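COG0546: Predicted phosphatases (Streptococcus pneumoniae, PDB 2AH5) is of unknown function but, as a predicted phosphatase of the haloacid dehalogenase-like family, probably hydrolyses phosphate esters. Local coordinates at residues I20-H23 against N24-Y28; K76-G79 against I80-Q84. One frame throughout, in Å; residues are numbered along the deposited sequence.

Contact 1: I20-H23 against N24-Y28; sequences IGIH and NAFTY
The imidazole of His23 has the amide oxygen OD1 of Asn24 and a water at its edge, both in the ring plane, while the methyl CG2 of Thr27 comes in obliquely and lies 3.4 Å from His23 CE1. With His23 CG anti to the backbone N (chi1 -174°), the ring lies beside the carbonyl carbon and reaches along the helix to Thr27. The Phe26 side chain, one turn after Ile22, lies alongside it and points the same way; Ile22 CG2 touches Phe26 CE1 at 3.6 Å. Three aromatic rings meet this phenyl: Tyr71 and Phe55 edge-to-face, and Phe46 with the planes at about 60°. Phe26 is buried among helices of what is probably the cap domain of the family; Ile22 beside it packs on Tyr71 and Met47.

The backbone is plain alpha helix: Asn24 N to Ile20 O measures 2.9 Å, Thr27 N to His23 O 3.0 Å, and the bonds of Ala25 and Phe26 continue the series. On the more polar side the water ties three side chains together. It gives a proton to Asn24 OD1 (3.0 Å) and meets Thr27 OG1 at 2.7 Å. From His23 ND1 it accepts a weak bond of 3.3 Å. The other end of the Asn24 amide, ND2, binds Glu82 OE1 and, weakly, Tyr74 OH.

Both ends of that amide are therefore engaged, which fixes its flip, and the water's position is consistent with a proton on His23 ND1, though the bond is weak.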
loop_
_atom_site.group_PDB
_atom_site.type_symbol
_atom_site.label_atom_id
_atom_site.label_comp_id
_atom_site.label_asym_id
_atom_site.label_seq_id
_atom_site.Cartn_x
_atom_site.Cartn_y
_atom_site.Cartn_z
ATOM N N ILE A 20 -4.658 12.396 -3.371
ATOM C CA ILE A 20 -4.522 13.658 -4.139
ATOM C C ILE A 20 -3.313 13.613 -5.096
ATOM O O ILE A 20 -3.439 13.929 -6.279
ATOM C CB ILE A 20 -4.514 14.938 -3.257
ATOM C CG1 ILE A 20 -5.820 15.040 -2.447
ATOM C CG2 ILE A 20 -4.385 16.192 -4.145
ATOM C CD1 ILE A 20 -5.771 15.998 -1.306
ATOM N N GLY A 21 -2.147 13.224 -4.595
ATOM C CA GLY A 21 -0.952 13.144 -5.443
ATOM C C GLY A 21 -1.013 12.073 -6.531
ATOM O O GLY A 21 -0.481 12.281 -7.624
ATOM N N ILE A 22 -1.620 10.914 -6.245
ATOM C CA ILE A 22 -1.776 9.865 -7.263
ATOM C C ILE A 22 -2.727 10.366 -8.351
ATOM O O ILE A 22 -2.403 10.307 -9.540
ATOM C CB ILE A 22 -2.284 8.536 -6.629
ATOM C CG1 ILE A 22 -1.239 7.994 -5.641
ATOM C CG2 ILE A 22 -2.586 7.471 -7.708
ATOM C CD1 ILE A 22 -1.766 6.779 -4.796
ATOM N N HIS A 23 -3.866 10.909 -7.920
ATOM C CA HIS A 23 -4.839 11.473 -8.852
ATOM C C HIS A 23 -4.168 12.522 -9.731
ATOM O O HIS A 23 -4.328 12.492 -10.946
ATOM C CB HIS A 23 -6.012 12.101 -8.100
ATOM C CG HIS A 23 -7.121 12.580 -8.985
ATOM N ND1 HIS A 23 -7.105 13.821 -9.587
ATOM C CD2 HIS A 23 -8.278 11.991 -9.370
ATOM C CE1 HIS A 23 -8.210 13.981 -10.296
ATOM N NE2 HIS A 23 -8.943 12.889 -10.172
ATOM N N ASN A 24 -3.446 13.458 -9.118
ATOM C CA ASN A 24 -2.762 14.513 -9.869
ATOM C C ASN A 24 -1.705 13.989 -10.848
ATOM O O ASN A 24 -1.519 14.526 -11.969
ATOM C CB ASN A 24 -2.140 15.540 -8.917
ATOM C CG ASN A 24 -3.178 16.452 -8.260
ATOM O OD1 ASN A 24 -4.356 16.451 -8.625
ATOM N ND2 ASN A 24 -2.731 17.229 -7.266
ATOM N N ALA A 25 -0.969 12.974 -10.431
ATOM C CA ALA A 25 -0.019 12.345 -11.345
ATOM C C ALA A 25 -0.751 11.751 -12.567
ATOM O O ALA A 25 -0.279 11.915 -13.703
ATOM C CB ALA A 25 0.807 11.291 -10.621
ATOM N N PHE A 26 -1.883 11.064 -12.358
ATOM C CA PHE A 26 -2.643 10.544 -13.511
ATOM C C PHE A 26 -3.137 11.651 -14.447
ATOM O O PHE A 26 -2.957 11.577 -15.669
ATOM C CB PHE A 26 -3.811 9.668 -13.084
ATOM C CG PHE A 26 -3.402 8.270 -12.783
ATOM C CD1 PHE A 26 -3.465 7.800 -11.483
ATOM C CD2 PHE A 26 -2.907 7.439 -13.799
ATOM C CE1 PHE A 26 -3.075 6.504 -11.181
ATOM C CE2 PHE A 26 -2.515 6.106 -13.498
ATOM C CZ PHE A 26 -2.585 5.662 -12.185
ATOM N N THR A 27 -3.715 12.683 -13.862
ATOM C CA THR A 27 -4.334 13.751 -14.684
ATOM C C THR A 27 -3.250 14.585 -15.387
ATOM O O THR A 27 -3.466 15.074 -16.506
ATOM C CB THR A 27 -5.310 14.643 -13.874
ATOM O OG1 THR A 27 -4.604 15.277 -12.812
ATOM C CG2 THR A 27 -6.492 13.799 -13.271
ATOM N N TYR A 28 -2.106 14.766 -14.725
ATOM C CA TYR A 28 -0.944 15.396 -15.397
ATOM C C TYR A 28 -0.558 14.601 -16.632
ATOM O O TYR A 28 -0.250 15.175 -17.696
ATOM C CB TYR A 28 0.282 15.532 -14.448
ATOM C CG TYR A 28 1.478 16.139 -15.161
ATOM C CD1 TYR A 28 1.492 17.497 -15.487
ATOM C CD2 TYR A 28 2.553 15.334 -15.593
ATOM C CE1 TYR A 28 2.581 18.070 -16.165
ATOM C CE2 TYR A 28 3.648 15.895 -16.273
ATOM C CZ TYR A 28 3.639 17.258 -16.564
ATOM O OH TYR A 28 4.681 17.831 -17.262
HETATM O O HOH W 1 -6.129 16.616 -11.077
#

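Contact 2: K76-G79 against I80-Q84; sequences KAKG and IYEAQ
Tyr81 lays its ring back along the last turn of the helix: the carbonyl oxygen of Ala77 sits at the ring edge, in plane, 3.5 Å from Tyr81 CE1. The methyl CG2 of Ile80 covers one face, 3.4 Å above the ring centre, and also meets Lys76 O. It gets there because Ile80 CG1 lies anti to the backbone N (chi1 -165°), which puts CG2 between the backbone N and the carbonyl carbon. A water joins the hydroxyl to the helix, 3.1 Å from Tyr81 OH and 2.8 Å from Lys76 O, to which it donates.

Helix 64-79, its final turn widened to pi type, runs into a type I beta turn from Gly79 to Glu82, closed by Glu82 N to Gly79 O at 3.0 Å. Tyr81 N binds Lys78 O at 3.2 Å. Both bonds are bent, near 140° at the hydrogen, and both donors stand above the carbonyl plane. Glu82 then centres an inverse gamma turn, with a weak bond from Ala83 N to Tyr81 O.

The Glu82 chain is extended, and its CG rests 3.4 Å from Lys78 O. Lys78 NZ stays 4.3 Å from Glu82 OE2, too far for a salt bridge; the other carboxylate oxygen, OE1, takes bonds from Tyr74 OH, one turn before Lys78, and from Asn24 ND2. Ile80 also packs on Thr112, Asp115 and Met116 of helix 110-119, and Lys76 NZ bonds to Thr112 OG1.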
loop_
_atom_site.group_PDB
_atom_site.type_symbol
_atom_site.label_atom_id
_atom_site.label_comp_id
_atom_site.label_asym_id
_atom_site.label_seq_id
_atom_site.Cartn_x
_atom_site.Cartn_y
_atom_site.Cartn_z
ATOM N N LYS A 76 7.328 11.912 -8.398
ATOM C CA LYS A 76 8.576 12.089 -7.633
ATOM C C LYS A 76 8.790 13.521 -7.149
ATOM O O LYS A 76 9.199 13.751 -5.997
ATOM C CB LYS A 76 9.785 11.597 -8.457
ATOM C CG LYS A 76 9.830 10.075 -8.631
ATOM C CD LYS A 76 10.089 9.347 -7.281
ATOM C CE LYS A 76 11.487 8.741 -7.199
ATOM N NZ LYS A 76 11.731 8.118 -5.860
ATOM N N ALA A 77 8.485 14.484 -8.007
ATOM C CA ALA A 77 8.713 15.900 -7.717
ATOM C C ALA A 77 7.571 16.576 -6.967
ATOM O O ALA A 77 7.802 17.547 -6.243
ATOM C CB ALA A 77 9.010 16.671 -9.019
ATOM N N LYS A 78 6.345 16.067 -7.135
ATOM C CA LYS A 78 5.153 16.775 -6.666
ATOM C C LYS A 78 4.139 15.860 -5.973
ATOM O O LYS A 78 3.673 16.171 -4.877
ATOM C CB LYS A 78 4.455 17.520 -7.817
ATOM C CG LYS A 78 5.074 18.877 -8.177
ATOM C CD LYS A 78 4.292 19.666 -9.286
ATOM C CE LYS A 78 2.830 19.965 -8.911
ATOM N NZ LYS A 78 2.698 20.911 -7.759
ATOM N N GLY A 79 3.792 14.753 -6.629
ATOM C CA GLY A 79 2.671 13.892 -6.175
ATOM C C GLY A 79 2.911 13.293 -4.804
ATOM O O GLY A 79 1.983 13.133 -4.006
ATOM N N ILE A 80 4.165 12.943 -4.551
ATOM C CA ILE A 80 4.571 12.272 -3.322
ATOM C C ILE A 80 4.248 13.121 -2.077
ATOM O O ILE A 80 3.980 12.562 -1.005
ATOM C CB ILE A 80 6.084 11.897 -3.371
ATOM C CG1 ILE A 80 6.418 10.878 -2.261
ATOM C CG2 ILE A 80 6.956 13.177 -3.382
ATOM C CD1 ILE A 80 7.810 10.247 -2.355
ATOM N N TYR A 81 4.296 14.451 -2.232
ATOM C CA TYR A 81 4.004 15.429 -1.152
ATOM C C TYR A 81 2.527 15.755 -1.008
ATOM O O TYR A 81 2.098 16.382 -0.021
ATOM C CB TYR A 81 4.784 16.739 -1.389
ATOM C CG TYR A 81 6.237 16.514 -1.566
ATOM C CD1 TYR A 81 6.845 16.680 -2.813
ATOM C CD2 TYR A 81 7.025 16.070 -0.493
ATOM C CE1 TYR A 81 8.198 16.440 -2.972
ATOM C CE2 TYR A 81 8.369 15.822 -0.651
ATOM C CZ TYR A 81 8.950 16.006 -1.879
ATOM O OH TYR A 81 10.283 15.763 -1.995
ATOM N N GLU A 82 1.751 15.376 -2.011
ATOM C CA GLU A 82 0.308 15.559 -1.979
ATOM C C GLU A 82 -0.311 14.307 -1.361
ATOM O O GLU A 82 -0.971 13.493 -2.039
ATOM C CB GLU A 82 -0.216 15.832 -3.390
ATOM C CG GLU A 82 0.472 17.078 -3.986
ATOM C CD GLU A 82 0.017 17.424 -5.383
ATOM O OE1 GLU A 82 -0.037 16.530 -6.253
ATOM O OE2 GLU A 82 -0.282 18.621 -5.606
ATOM N N ALA A 83 -0.080 14.194 -0.052
ATOM C CA ALA A 83 -0.394 13.002 0.721
ATOM C C ALA A 83 -0.459 13.394 2.199
ATOM O O ALA A 83 0.152 14.386 2.613
ATOM C CB ALA A 83 0.663 11.947 0.497
ATOM N N GLN A 84 -1.222 12.630 2.973
ATOM C CA GLN A 84 -1.433 12.910 4.378
ATOM C C GLN A 84 -1.828 11.602 5.066
ATOM O O GLN A 84 -2.447 10.721 4.449
ATOM C CB GLN A 84 -2.513 13.983 4.539
ATOM C CG GLN A 84 -3.918 13.532 4.144
ATOM C CD GLN A 84 -4.913 14.693 4.026
ATOM O OE1 GLN A 84 -4.783 15.564 3.141
ATOM N NE2 GLN A 84 -5.912 14.701 4.897
HETATM O O HOH W 2 11.226 15.290 -4.908
#

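Overall arrangement
Contact 1 comes first along the chain, near the start of helix 19-33; contact 2 follows at the end of helix 64-79 and in the loop leading to strand 84-85. Their centres lie about 9 Å apart, on the same side of the chain's centre. They touch directly: Gly21 N and Glu82 O, 2.8 Å apart, form a probable hydrogen bond between the two backbones. Nearby, the antiparallel pairing of strands 16-17 and 84-85 brings the two connections between the six-stranded parallel sheet and the helical part close together. This is consistent with the hinge of a cap inserted into a haloacid dehalogenase core after the first strand, 6-9.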